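Long-range contacts in multicopper oxidase type 1 (Nitrosomonas europaea, PDB 3G5W), which binds copper in mononuclear and oxygen-bridged centres and is probably an oxidoreductase of the two-domain, laccase-like multicopper oxidase family: residues 20-24 against 146-152; 164-168 against 257-263. One frame throughout, in Å; residues are numbered along the deposited sequence.

Contact 1. Residues 20-24 against 146-152; sequences RDFHT and WVSSWAN
The ring of Phe-22 is sandwiched between Trp-146 and Ala-151. Trp-146 turns an edge to one face in a T-shaped pair, with the ring planes at 62° and CE3 lying 3.8 Å from CD1 of Phe-22. On the opposite face, Ala-151 CA sits 3.5 Å from the Phe-22 ring centroid, almost on the ring normal, as a CH-pi contact. CZ of Phe-22 is 3.3 Å from O of Val-147, which meets the ring edge. A leucine in place of this phenylalanine would probably leave Trp-146 and Ala-151 without the flat surface both rest on and open a gap between them. Beside this core, His-23 N donates to Ala-151 O at 2.9 Å, and the same oxygen accepts from Arg-115 NH2.

The other flank is polar, looser and nearer solvent: Asn-152 is exposed, and Arg-20 and Asp-21 partly so. The chain of Arg-20 is bent at its second and third torsions (chi2 32°, chi3 66°). This curls the guanidinium back to its own neighbour, where NH1 bonds Asp-21 O at 2.8 Å and forms a salt bridge with OD1. Ser-148 CB lies over one guanidinium face, and a water joins Arg-20 NH2 to Ser-148 OG, whose main partner is Asp-165. Asn-152 ND2 gives Asp-21 OD1 only a weak bond of 3.4 Å. Asp-21 OD2 and Asn-152 OD1 both turn to Arg-13. Loop 146-152 leads out of the second domain's sheet. The two cupredoxin domains thus meet here through the Phe-22 sandwich and a backbone bond, and the outer charges probably add little.

Contact 2. Residues 164-168 against 257-263; sequences FDYYT and HTTNGDK
The peptide of Gly-261 packs under the ring of Tyr-166 while its N-H is used elsewhere. Gly-261 N lies 3.6 Å from CZ of Tyr-166, over one ring face and offset toward the rim. The same N donates almost head-on to the carbonyl of Asp-165, 3.1 Å from its O. Gly-261 follows Asn-260 in a type II' turn and has positive phi (60°). A beta carbon there would probably crowd the Tyr-166 hydroxyl. Lys-263 N closes the turn on Asn-260 O, while NZ comes to that oxygen from above the carbonyl plane on the other side.

Farther along, Tyr-167 CG stands opposite its own carbonyl carbon (chi1 -49°), which lays the ring on His-257. The two form an offset stack, planes 28° apart, with CD2 of His-257 3.4 Å from CE1 of Tyr-167. The imidazole is fixed by Asp-252 at ND1 and His-198 at NE2. Two waters fill out the polar seam: one links Asp-165 O, Thr-259 OG1 and Gly-261 O, and the other accepts from Tyr-167 N at 2.9 Å. Two successive residues, Asp-165 and Tyr-166, sit opposite the single Trp-146. This is a classic beta bulge, at an edge of the second cupredoxin domain's sheet within this chain.

Contacts 1 and 2 follow one another along the chain, and their centres are 12 Å apart. They meet directly. Ser-148 OG lies 2.6 Å from Asp-165 OD2, a probable hydrogen bond, and Trp-146 N lies 2.8 Å from Tyr-166 O. Arg-20 CG packs on Tyr-166 CZ at 3.6 Å, so Tyr-166 touches partners from both contacts. Contact 1 lies near the mononuclear copper: the side chain of Thr-24 is about 10 Å from that ion and about 7 Å from that of its ligand Met-117. Contact 2 lies outside the copper sites, with the side chain of His-257 about 12 Å from a Cu-O-Cu linkage. Contact 2 also borders a second subunit, whereas no other protein chain of the assembly touches contact 1.

Contact 1. Residues 20-24 against 146-152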
loop_
_atom_site.group_PDB
_atom_site.type_symbol
_atom_site.label_atom_id
_atom_site.label_comp_id
_atom_site.label_asym_id
_atom_site.label_seq_id
_atom_site.Cartn_x
_atom_site.Cartn_y
_atom_site.Cartn_z
ATOM N N ARG A 20 17.566 23.282 -1.636
ATOM C CA ARG A 20 16.164 23.125 -1.259
ATOM C C ARG A 20 15.960 23.241 0.256
ATOM O O ARG A 20 16.168 22.275 1.006
ATOM C CB ARG A 20 15.583 21.817 -1.834
ATOM C CG ARG A 20 14.167 21.440 -1.385
ATOM C CD ARG A 20 13.263 22.642 -1.103
ATOM N NE ARG A 20 12.972 23.418 -2.294
ATOM C CZ ARG A 20 12.681 24.717 -2.309
ATOM N NH1 ARG A 20 12.654 25.439 -1.195
ATOM N NH2 ARG A 20 12.427 25.296 -3.465
ATOM N N ASP A 21 15.556 24.434 0.691
ATOM C CA ASP A 21 15.268 24.682 2.096
ATOM C C ASP A 21 13.774 24.548 2.388
ATOM O O ASP A 21 12.957 24.504 1.466
ATOM C CB ASP A 21 15.827 26.044 2.554
ATOM C CG ASP A 21 15.066 27.237 1.977
ATOM O OD1 ASP A 21 14.322 27.089 0.985
ATOM O OD2 ASP A 21 15.231 28.350 2.520
ATOM N N PHE A 22 13.426 24.455 3.670
ATOM C CA PHE A 22 12.031 24.356 4.076
ATOM C C PHE A 22 11.806 25.059 5.410
ATOM O O PHE A 22 12.661 25.006 6.286
ATOM C CB PHE A 22 11.612 22.884 4.184
ATOM C CG PHE A 22 10.364 22.555 3.412
ATOM C CD1 PHE A 22 9.107 22.718 3.990
ATOM C CD2 PHE A 22 10.446 22.100 2.104
ATOM C CE1 PHE A 22 7.950 22.419 3.267
ATOM C CE2 PHE A 22 9.299 21.797 1.379
ATOM C CZ PHE A 22 8.049 21.962 1.964
ATOM N N HIS A 23 10.651 25.708 5.546
ATOM C CA HIS A 23 10.226 26.332 6.792
ATOM C C HIS A 23 9.527 25.266 7.645
ATOM O O HIS A 23 8.569 24.630 7.194
ATOM C CB HIS A 23 9.274 27.493 6.488
ATOM C CG HIS A 23 8.940 28.351 7.670
ATOM N ND1 HIS A 23 8.519 27.839 8.880
ATOM C CD2 HIS A 23 8.924 29.698 7.810
ATOM C CE1 HIS A 23 8.280 28.833 9.719
ATOM N NE2 HIS A 23 8.525 29.970 9.095
ATOM N N THR A 24 10.020 25.062 8.862
ATOM C CA THR A 24 9.487 24.035 9.752
ATOM C C THR A 24 9.121 24.601 11.119
ATOM O O THR A 24 9.650 25.640 11.542
ATOM C CB THR A 24 10.484 22.857 9.953
ATOM O OG1 THR A 24 11.679 23.329 10.594
ATOM C CG2 THR A 24 10.834 22.189 8.626
ATOM N N TRP A 146 7.634 15.644 0.716
ATOM C CA TRP A 146 7.532 17.102 0.824
ATOM C C TRP A 146 6.991 17.729 -0.456
ATOM O O TRP A 146 7.247 17.223 -1.545
ATOM C CB TRP A 146 8.898 17.727 1.149
ATOM C CG TRP A 146 9.613 17.130 2.342
ATOM C CD1 TRP A 146 10.251 15.915 2.395
ATOM C CD2 TRP A 146 9.782 17.724 3.640
ATOM N NE1 TRP A 146 10.793 15.714 3.647
ATOM C CE2 TRP A 146 10.519 16.805 4.430
ATOM C CE3 TRP A 146 9.376 18.936 4.215
ATOM C CZ2 TRP A 146 10.868 17.068 5.760
ATOM C CZ3 TRP A 146 9.730 19.201 5.538
ATOM C CH2 TRP A 146 10.463 18.262 6.300
ATOM N N VAL A 147 6.256 18.834 -0.304
ATOM C CA VAL A 147 5.732 19.623 -1.426
ATOM C C VAL A 147 6.442 20.987 -1.449
ATOM O O VAL A 147 6.105 21.878 -0.665
ATOM C CB VAL A 147 4.197 19.820 -1.318
ATOM C CG1 VAL A 147 3.656 20.626 -2.507
ATOM C CG2 VAL A 147 3.472 18.464 -1.240
ATOM N N SER A 148 7.421 21.146 -2.342
ATOM C CA SER A 148 8.304 22.321 -2.319
ATOM C C SER A 148 7.616 23.666 -2.607
ATOM O O SER A 148 8.131 24.722 -2.215
ATOM C CB SER A 148 9.511 22.135 -3.246
ATOM O OG SER A 148 9.136 22.251 -4.605
ATOM N N SER A 149 6.457 23.628 -3.263
ATOM C CA SER A 149 5.697 24.858 -3.540
ATOM C C SER A 149 5.260 25.568 -2.256
ATOM O O SER A 149 4.983 26.766 -2.276
ATOM C CB SER A 149 4.489 24.573 -4.431
ATOM O OG SER A 149 3.482 23.883 -3.712
ATOM N N TRP A 150 5.222 24.838 -1.140
ATOM C CA TRP A 150 4.851 25.426 0.152
ATOM C C TRP A 150 6.038 25.626 1.097
ATOM O O TRP A 150 5.849 25.999 2.259
ATOM C CB TRP A 150 3.766 24.593 0.851
ATOM C CG TRP A 150 2.528 24.383 0.017
ATOM C CD1 TRP A 150 2.096 23.203 -0.523
ATOM C CD2 TRP A 150 1.566 25.378 -0.370
ATOM N NE1 TRP A 150 0.929 23.399 -1.221
ATOM C CE2 TRP A 150 0.583 24.725 -1.148
ATOM C CE3 TRP A 150 1.442 26.757 -0.137
ATOM C CZ2 TRP A 150 -0.515 25.401 -1.696
ATOM C CZ3 TRP A 150 0.345 27.436 -0.682
ATOM C CH2 TRP A 150 -0.620 26.751 -1.452
ATOM N N ALA A 151 7.251 25.400 0.592
ATOM C CA ALA A 151 8.465 25.419 1.411
ATOM C C ALA A 151 8.521 26.635 2.324
ATOM O O ALA A 151 8.756 26.511 3.524
ATOM C CB ALA A 151 9.712 25.350 0.534
ATOM N N ASN A 152 8.280 27.808 1.753
ATOM C CA ASN A 152 8.389 29.035 2.517
ATOM C C ASN A 152 7.058 29.742 2.735
ATOM O O ASN A 152 6.984 30.971 2.801
ATOM C CB ASN A 152 9.459 29.933 1.899
ATOM C CG ASN A 152 10.860 29.394 2.143
ATOM O OD1 ASN A 152 11.269 29.191 3.293
ATOM N ND2 ASN A 152 11.594 29.140 1.069
HETATM O O HOH W 1 11.943 23.454 -5.493
#

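Contact 2. Residues 164-168 against 257-263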
loop_
_atom_site.group_PDB
_atom_site.type_symbol
_atom_site.label_atom_id
_atom_site.label_comp_id
_atom_site.label_asym_id
_atom_site.label_seq_id
_atom_site.Cartn_x
_atom_site.Cartn_y
_atom_site.Cartn_z
ATOM N N PHE A 164 4.064 16.578 -4.962
ATOM C CA PHE A 164 5.161 16.127 -4.111
ATOM C C PHE A 164 6.411 16.027 -4.967
ATOM O O PHE A 164 6.349 15.536 -6.091
ATOM C CB PHE A 164 4.834 14.775 -3.460
ATOM C CG PHE A 164 3.826 14.866 -2.355
ATOM C CD1 PHE A 164 4.237 14.992 -1.035
ATOM C CD2 PHE A 164 2.462 14.827 -2.632
ATOM C CE1 PHE A 164 3.300 15.083 -0.002
ATOM C CE2 PHE A 164 1.519 14.926 -1.606
ATOM C CZ PHE A 164 1.938 15.049 -0.295
ATOM N N ASP A 165 7.540 16.500 -4.450
ATOM C CA ASP A 165 8.762 16.521 -5.253
ATOM C C ASP A 165 10.075 16.288 -4.501
ATOM O O ASP A 165 11.123 16.205 -5.131
ATOM C CB ASP A 165 8.850 17.809 -6.096
ATOM C CG ASP A 165 8.629 19.072 -5.286
ATOM O OD1 ASP A 165 8.530 19.015 -4.037
ATOM O OD2 ASP A 165 8.554 20.144 -5.922
ATOM N N TYR A 166 10.019 16.199 -3.171
ATOM C CA TYR A 166 11.193 15.815 -2.375
ATOM C C TYR A 166 10.843 14.732 -1.360
ATOM O O TYR A 166 9.754 14.732 -0.786
ATOM C CB TYR A 166 11.864 17.023 -1.689
ATOM C CG TYR A 166 12.578 17.929 -2.669
ATOM C CD1 TYR A 166 13.952 17.797 -2.903
ATOM C CD2 TYR A 166 11.873 18.905 -3.380
ATOM C CE1 TYR A 166 14.607 18.618 -3.818
ATOM C CE2 TYR A 166 12.514 19.729 -4.296
ATOM C CZ TYR A 166 13.881 19.583 -4.505
ATOM O OH TYR A 166 14.510 20.395 -5.409
ATOM N N TYR A 167 11.781 13.807 -1.167
ATOM C CA TYR A 167 11.578 12.630 -0.324
ATOM C C TYR A 167 12.816 12.438 0.541
ATOM O O TYR A 167 13.934 12.503 0.044
ATOM C CB TYR A 167 11.297 11.402 -1.208
ATOM C CG TYR A 167 10.227 11.719 -2.216
ATOM C CD1 TYR A 167 8.875 11.606 -1.881
ATOM C CD2 TYR A 167 10.559 12.219 -3.477
ATOM C CE1 TYR A 167 7.876 11.947 -2.795
ATOM C CE2 TYR A 167 9.567 12.560 -4.396
ATOM C CZ TYR A 167 8.231 12.415 -4.044
ATOM O OH TYR A 167 7.241 12.748 -4.938
ATOM N N THR A 168 12.614 12.217 1.835
ATOM C CA THR A 168 13.737 12.248 2.777
ATOM C C THR A 168 13.779 11.061 3.746
ATOM O O THR A 168 12.746 10.478 4.064
ATOM C CB THR A 168 13.764 13.573 3.605
ATOM O OG1 THR A 168 12.578 13.679 4.399
ATOM C CG2 THR A 168 13.893 14.819 2.701
ATOM N N HIS A 257 10.123 8.271 -5.882
ATOM C CA HIS A 257 10.661 8.705 -4.586
ATOM C C HIS A 257 12.193 8.753 -4.562
ATOM O O HIS A 257 12.791 8.977 -3.504
ATOM C CB HIS A 257 10.172 7.798 -3.441
ATOM C CG HIS A 257 8.696 7.874 -3.184
ATOM N ND1 HIS A 257 8.056 7.042 -2.290
ATOM C CD2 HIS A 257 7.736 8.671 -3.709
ATOM C CE1 HIS A 257 6.767 7.335 -2.261
ATOM N NE2 HIS A 257 6.546 8.320 -3.116
ATOM N N THR A 258 12.821 8.516 -5.711
ATOM C CA THR A 258 14.286 8.581 -5.826
ATOM C C THR A 258 14.727 9.758 -6.708
ATOM O O THR A 258 15.800 9.736 -7.328
ATOM C CB THR A 258 14.891 7.269 -6.368
ATOM O OG1 THR A 258 14.355 6.997 -7.669
ATOM C CG2 THR A 258 14.592 6.101 -5.432
ATOM N N THR A 259 13.891 10.785 -6.753
ATOM C CA THR A 259 14.209 12.002 -7.494
ATOM C C THR A 259 14.257 13.209 -6.553
ATOM O O THR A 259 13.511 13.264 -5.565
ATOM C CB THR A 259 13.209 12.261 -8.650
ATOM O OG1 THR A 259 11.869 12.238 -8.147
ATOM C CG2 THR A 259 13.342 11.202 -9.744
ATOM N N ASN A 260 15.160 14.147 -6.859
ATOM C CA ASN A 260 15.214 15.464 -6.229
ATOM C C ASN A 260 14.659 16.483 -7.218
ATOM O O ASN A 260 15.319 16.813 -8.200
ATOM C CB ASN A 260 16.663 15.840 -5.871
ATOM C CG ASN A 260 17.245 14.980 -4.766
ATOM O OD1 ASN A 260 16.515 14.429 -3.937
ATOM N ND2 ASN A 260 18.573 14.867 -4.742
ATOM N N GLY A 261 13.444 16.963 -6.980
ATOM C CA GLY A 261 12.761 17.791 -7.973
ATOM C C GLY A 261 12.601 16.978 -9.243
ATOM O O GLY A 261 12.041 15.884 -9.208
ATOM N N ASP A 262 13.108 17.475 -10.367
ATOM C CA ASP A 262 13.068 16.657 -11.588
ATOM C C ASP A 262 14.396 15.978 -11.976
ATOM O O ASP A 262 14.557 15.501 -13.102
ATOM C CB ASP A 262 12.421 17.407 -12.763
ATOM C CG ASP A 262 13.160 18.659 -13.153
ATOM O OD1 ASP A 262 14.225 18.956 -12.564
ATOM O OD2 ASP A 262 12.658 19.357 -14.072
ATOM N N LYS A 263 15.328 15.913 -11.027
ATOM C CA LYS A 263 16.609 15.241 -11.240
ATOM C C LYS A 263 16.585 13.827 -10.655
ATOM O O LYS A 263 16.117 13.639 -9.536
ATOM C CB LYS A 263 17.752 16.024 -10.580
ATOM C CG LYS A 263 17.990 17.436 -11.119
ATOM C CD LYS A 263 17.349 18.490 -10.230
ATOM C CE LYS A 263 18.103 18.672 -8.901
ATOM N NZ LYS A 263 17.216 19.256 -7.847
HETATM O O HOH W 2 10.781 14.552 -7.398
HETATM O O HOH W 3 13.992 14.052 -3.045
#